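Local structure of ascorbate-specific PTS system EIIA component (2OQT) at residues A[16-21]-A[27-32]; A[79-84]-A[118-123]. The protein probably serves as the cytoplasmic EIIA component of a sugar phosphotransferase system, passing on phosphoryl groups during the uptake of ascorbate. One frame throughout, in Å; residues are numbered along the deposited sequence. Where two conformers were deposited one is given.

Contact 1: residues A[16-21]-A[27-32]; sequences LGLSAD and VRLAVQ
Leu-18 and Leu-29 meet between strand 14-18, paired with strand 80-86 in the mixed sheet, and helix 23-36, which follows it, within the alpha/beta fold of a PTS EIIA type 2 domain. The backbone bends sharply at Gly-17, whose phi is positive (63°), and the next residue, Leu-18, directs its side chain at the helix. Its CG lies opposite the carbonyl carbon (chi1 -48°), and CD1 settles 4.0 Å from CB of Leu-29. The two leucines lie side by side, pointing opposite ways: while Leu-18 CD1 lies against the base of Leu-29, CD1 of Leu-29 comes to 4.1 Å from CB of Leu-18. Ser-19 turns its side chain away, and it takes part through its backbone carbonyl. Ala-20 faces the helix again with its methyl group, which also touches Glu-25 and Ala-26 of that helix. The end of Leu-29 thus lies along the chain from Leu-18 to Ala-20, and the grip is purely one of packing near the surface. On the sheet side, Ile-84 of strand 80-86 touches both leucines, and Leu-18 is tied to Thr-85 and Thr-87 by backbone hydrogen bonds. At the far end CD1 of Leu-29 sits 3.8 Å from CB of Ala-20 and 3.4 Å from the carbonyl O of Ser-19.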
loop_
_atom_site.group_PDB
_atom_site.type_symbol
_atom_site.label_atom_id
_atom_site.label_comp_id
_atom_site.label_asym_id
_atom_site.label_seq_id
_atom_site.Cartn_x
_atom_site.Cartn_y
_atom_site.Cartn_z
ATOM N N LEU A 16 9.187 5.650 4.769
ATOM C CA LEU A 16 9.566 6.716 3.879
ATOM C C LEU A 16 10.941 6.453 3.299
ATOM O O LEU A 16 11.900 6.217 4.049
ATOM C CB LEU A 16 9.488 8.044 4.639
ATOM C CG LEU A 16 8.110 8.677 4.495
ATOM C CD1 LEU A 16 7.900 9.722 5.551
ATOM C CD2 LEU A 16 7.987 9.288 3.091
ATOM N N GLY A 17 11.007 6.453 1.964
ATOM C CA GLY A 17 12.273 6.419 1.231
ATOM C C GLY A 17 13.031 5.152 1.488
ATOM O O GLY A 17 14.182 5.180 1.899
ATOM N N LEU A 18 12.380 4.022 1.273
ATOM C CA LEU A 18 13.064 2.739 1.373
ATOM C C LEU A 18 13.641 2.382 -0.005
ATOM O O LEU A 18 13.395 3.090 -0.974
ATOM C CB LEU A 18 12.119 1.654 1.894
ATOM C CG LEU A 18 11.259 1.908 3.121
ATOM C CD1 LEU A 18 10.195 0.830 3.141
ATOM C CD2 LEU A 18 12.043 1.903 4.416
ATOM N N SER A 19 14.401 1.296 -0.093
ATOM C CA SER A 19 15.061 0.922 -1.349
ATOM C C SER A 19 14.809 -0.549 -1.680
ATOM O O SER A 19 14.987 -1.421 -0.823
ATOM C CB SER A 19 16.597 1.172 -1.286
ATOM O OG SER A 19 16.997 2.177 -0.346
ATOM N N ALA A 20 14.415 -0.840 -2.914
ATOM C CA ALA A 20 14.217 -2.234 -3.295
ATOM C C ALA A 20 14.693 -2.459 -4.725
ATOM O O ALA A 20 14.645 -1.543 -5.524
ATOM C CB ALA A 20 12.730 -2.624 -3.120
ATOM N N ASP A 21 15.165 -3.671 -5.042
ATOM C CA ASP A 21 15.752 -3.969 -6.370
ATOM C C ASP A 21 14.801 -4.754 -7.247
ATOM O O ASP A 21 14.862 -4.689 -8.492
ATOM C CB ASP A 21 17.040 -4.797 -6.230
ATOM C CG ASP A 21 18.235 -3.968 -5.777
ATOM O OD1 ASP A 21 19.122 -4.558 -5.108
ATOM O OD2 ASP A 21 18.284 -2.742 -6.086
ATOM N N VAL A 27 7.461 -5.467 -2.245
ATOM C CA VAL A 27 6.292 -6.025 -1.620
ATOM C C VAL A 27 6.628 -6.433 -0.180
ATOM O O VAL A 27 5.871 -6.117 0.724
ATOM C CB VAL A 27 5.713 -7.149 -2.504
ATOM C CG1 VAL A 27 4.808 -8.062 -1.743
ATOM C CG2 VAL A 27 4.982 -6.518 -3.621
ATOM N N ARG A 28 7.733 -7.130 0.028
ATOM C CA ARG A 28 8.172 -7.471 1.373
ATOM C C ARG A 28 8.197 -6.222 2.251
ATOM O O ARG A 28 7.645 -6.208 3.351
ATOM C CB ARG A 28 9.554 -8.118 1.312
ATOM C CG ARG A 28 10.187 -8.452 2.647
ATOM C CD ARG A 28 11.484 -9.223 2.421
ATOM N NE ARG A 28 11.252 -10.669 2.332
ATOM C CZ ARG A 28 11.920 -11.494 1.524
ATOM N NH1 ARG A 28 12.866 -11.013 0.708
ATOM N NH2 ARG A 28 11.627 -12.793 1.516
ATOM N N LEU A 29 8.834 -5.163 1.749
ATOM C CA LEU A 29 8.998 -3.921 2.514
ATOM C C LEU A 29 7.651 -3.273 2.755
ATOM O O LEU A 29 7.475 -2.548 3.729
ATOM C CB LEU A 29 9.945 -2.936 1.785
ATOM C CG LEU A 29 11.467 -3.241 1.657
ATOM C CD1 LEU A 29 12.075 -2.278 0.647
ATOM C CD2 LEU A 29 12.244 -3.198 3.032
ATOM N N ALA A 30 6.691 -3.527 1.868
ATOM C CA ALA A 30 5.431 -2.833 1.941
ATOM C C ALA A 30 4.515 -3.512 2.955
ATOM O O ALA A 30 3.632 -2.876 3.542
ATOM C CB ALA A 30 4.792 -2.756 0.574
ATOM N N VAL A 31 4.717 -4.805 3.157
ATOM C CA VAL A 31 3.904 -5.588 4.088
ATOM C C VAL A 31 4.523 -5.555 5.495
ATOM O O VAL A 31 3.837 -5.706 6.492
ATOM C CB VAL A 31 3.766 -7.074 3.614
ATOM C CG1 VAL A 31 2.870 -7.866 4.562
ATOM C CG2 VAL A 31 3.195 -7.173 2.192
ATOM N N GLN A 32 5.839 -5.378 5.567
ATOM C CA GLN A 32 6.551 -5.374 6.839
ATOM C C GLN A 32 5.865 -4.511 7.891
ATOM O O GLN A 32 5.498 -5.008 8.948
ATOM C CB GLN A 32 8.010 -4.963 6.625
ATOM C CG GLN A 32 8.871 -5.080 7.857
ATOM C CD GLN A 32 8.612 -6.363 8.592
ATOM O OE1 GLN A 32 8.863 -7.455 8.068
ATOM N NE2 GLN A 32 8.073 -6.248 9.819
#

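Contact 2: residues A[79-84]-A[118-123]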
loop_
_atom_site.group_PDB
_atom_site.type_symbol
_atom_site.label_atom_id
_atom_site.label_comp_id
_atom_site.label_asym_id
_atom_site.label_seq_id
_atom_site.Cartn_x
_atom_site.Cartn_y
_atom_site.Cartn_z
ATOM N N ASN A 79 -8.102 -5.525 9.866
ATOM C CA ASN A 79 -8.055 -4.552 8.764
ATOM C C ASN A 79 -7.037 -3.437 9.038
ATOM O O ASN A 79 -6.953 -2.863 10.165
ATOM C CB ASN A 79 -9.424 -3.976 8.427
ATOM C CG ASN A 79 -10.497 -5.049 8.159
ATOM O OD1 ASN A 79 -11.667 -4.775 8.371
ATOM N ND2 ASN A 79 -10.111 -6.261 7.732
ATOM N N ALA A 80 -6.245 -3.157 8.007
ATOM C CA ALA A 80 -5.078 -2.284 8.129
ATOM C C ALA A 80 -4.697 -1.820 6.758
ATOM O O ALA A 80 -5.059 -2.452 5.750
ATOM C CB ALA A 80 -3.911 -3.039 8.747
ATOM N N PHE A 81 -4.016 -0.680 6.750
ATOM C CA PHE A 81 -3.328 -0.142 5.610
ATOM C C PHE A 81 -1.905 0.094 6.066
ATOM O O PHE A 81 -1.663 0.389 7.248
ATOM C CB PHE A 81 -3.868 1.213 5.180
ATOM C CG PHE A 81 -5.220 1.179 4.486
ATOM C CD1 PHE A 81 -5.353 0.667 3.180
ATOM C CD2 PHE A 81 -6.358 1.732 5.118
ATOM C CE1 PHE A 81 -6.623 0.677 2.528
ATOM C CE2 PHE A 81 -7.619 1.749 4.489
ATOM C CZ PHE A 81 -7.751 1.221 3.182
ATOM N N ALA A 82 -0.990 -0.001 5.098
ATOM C CA ALA A 82 0.378 0.419 5.246
ATOM C C ALA A 82 0.693 1.350 4.069
ATOM O O ALA A 82 -0.069 1.383 3.101
ATOM C CB ALA A 82 1.314 -0.796 5.318
ATOM N N LEU A 83 1.767 2.144 4.171
ATOM C CA LEU A 83 2.177 3.078 3.090
ATOM C C LEU A 83 3.665 3.295 3.062
ATOM O O LEU A 83 4.260 3.858 4.001
ATOM C CB LEU A 83 1.451 4.419 3.164
ATOM C CG LEU A 83 1.745 5.609 2.230
ATOM C CD1 LEU A 83 2.395 5.236 0.968
ATOM C CD2 LEU A 83 0.443 6.341 1.879
ATOM N N ILE A 84 4.270 2.859 1.970
ATOM C CA ILE A 84 5.704 2.992 1.817
ATOM C C ILE A 84 6.063 3.739 0.524
ATOM O O ILE A 84 5.253 3.891 -0.392
ATOM C CB ILE A 84 6.488 1.645 2.025
ATOM C CG1 ILE A 84 6.405 0.744 0.784
ATOM C CG2 ILE A 84 5.993 0.928 3.265
ATOM C CD1 ILE A 84 7.666 -0.076 0.503
ATOM N N PRO A 118 -11.823 3.136 -3.230
ATOM C CA PRO A 118 -12.265 4.530 -3.311
ATOM C C PRO A 118 -11.346 5.485 -2.546
ATOM O O PRO A 118 -11.014 6.549 -3.073
ATOM C CB PRO A 118 -13.660 4.506 -2.690
ATOM C CG PRO A 118 -14.112 3.117 -2.801
ATOM C CD PRO A 118 -12.904 2.253 -2.749
ATOM N N GLN A 119 -10.911 5.096 -1.344
ATOM C CA GLN A 119 -10.031 5.937 -0.543
ATOM C C GLN A 119 -8.678 6.078 -1.225
ATOM O O GLN A 119 -8.130 7.180 -1.323
ATOM C CB GLN A 119 -9.870 5.371 0.875
ATOM C CG GLN A 119 -11.097 5.552 1.775
ATOM C CD GLN A 119 -10.923 4.997 3.192
ATOM O OE1 GLN A 119 -10.280 5.626 4.052
ATOM N NE2 GLN A 119 -11.524 3.821 3.449
ATOM N N ILE A 120 -8.150 4.959 -1.718
ATOM C CA ILE A 120 -6.810 4.927 -2.323
ATOM C C ILE A 120 -6.831 5.785 -3.581
ATOM O O ILE A 120 -5.951 6.628 -3.796
ATOM C CB ILE A 120 -6.383 3.488 -2.710
ATOM C CG1 ILE A 120 -6.671 2.479 -1.586
ATOM C CG2 ILE A 120 -4.909 3.436 -3.118
ATOM C CD1 ILE A 120 -5.509 2.164 -0.722
ATOM N N VAL A 121 -7.860 5.551 -4.401
ATOM C CA VAL A 121 -8.090 6.295 -5.632
ATOM C C VAL A 121 -8.002 7.798 -5.403
ATOM O O VAL A 121 -7.356 8.487 -6.178
ATOM C CB VAL A 121 -9.437 5.922 -6.268
ATOM C CG1 VAL A 121 -9.803 6.901 -7.363
ATOM C CG2 VAL A 121 -9.365 4.516 -6.856
ATOM N N ALA A 122 -8.635 8.269 -4.323
ATOM C CA ALA A 122 -8.733 9.679 -3.957
ATOM C C ALA A 122 -7.385 10.304 -3.649
ATOM O O ALA A 122 -7.103 11.433 -4.078
ATOM C CB ALA A 122 -9.679 9.851 -2.791
ATOM N N LEU A 123 -6.544 9.574 -2.918
ATOM C CA LEU A 123 -5.191 10.056 -2.580
ATOM C C LEU A 123 -4.358 10.256 -3.827
ATOM O O LEU A 123 -3.574 11.209 -3.930
ATOM C CB LEU A 123 -4.475 9.077 -1.649
ATOM C CG LEU A 123 -3.046 9.432 -1.219
ATOM C CD1 LEU A 123 -2.995 10.635 -0.279
ATOM C CD2 LEU A 123 -2.390 8.229 -0.558
#
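Helix-on-sheet packing in the hydrophobic core is what joins strand 80-86 to helix 111-124, on the face of the sheet away from helix 23-36. Alternate residues of the strand look at the helix: Phe-81 and Leu-83 point toward it, and each meets one side chain of residues 118-123 closely. The ring of Phe-81 is touched by the end of Ile-120, with CD1 of the isoleucine 3.7 Å from CE1 and 4.2 Å from CD1 of the phenylalanine. The isoleucine end comes at the ring on a slant. Ile-120 CB itself leaves its helix at an angle to the strand; with CG1 opposite the carbonyl carbon (chi1 -46°), the longer branch is carried back to the ring. Further along, Leu-83 and Leu-123 reach for each other tip to tip, CD2 to CD2 at 4.2 Å. Both have CG opposite their backbone N (chi1 176° and 179°), which brings the two branched ends together between strand and helix. Leu-102 of the neighbouring strand 97-105 touches Phe-81, Leu-83 and Ile-120, and Leu-8 of helix 4-10 lies on both Phe-81 and Leu-83. All four contact residues are buried, and the touching groups are methyls and one aromatic ring. The helix is therefore held to the strand here by close apolar packing, without the directional pull of polar bonds between the two segments.

Overall arrangement
Contact 1 is complete by residue 32, well ahead of contact 2, which starts at residue 79, yet both bear on one mixed sheet, in which strands 14-18 and 80-86 are parallel neighbours. Their centres lie about 16 Å apart, with contact 1 near the surface and contact 2 in the core. Strand 80-86 connects them: Phe-81 and Leu-83 serve helix 111-124, whereas Ala-82 and Ile-84 look the other way, to helix 23-36. Direct packing follows, with Ile-84 CD1 3.8 Å from Leu-18 CD1 and Ala-82 CB 3.6 Å from Ala-30 O. The sheet thus has helices on both faces, the layered alpha/beta arrangement of this EIIA domain.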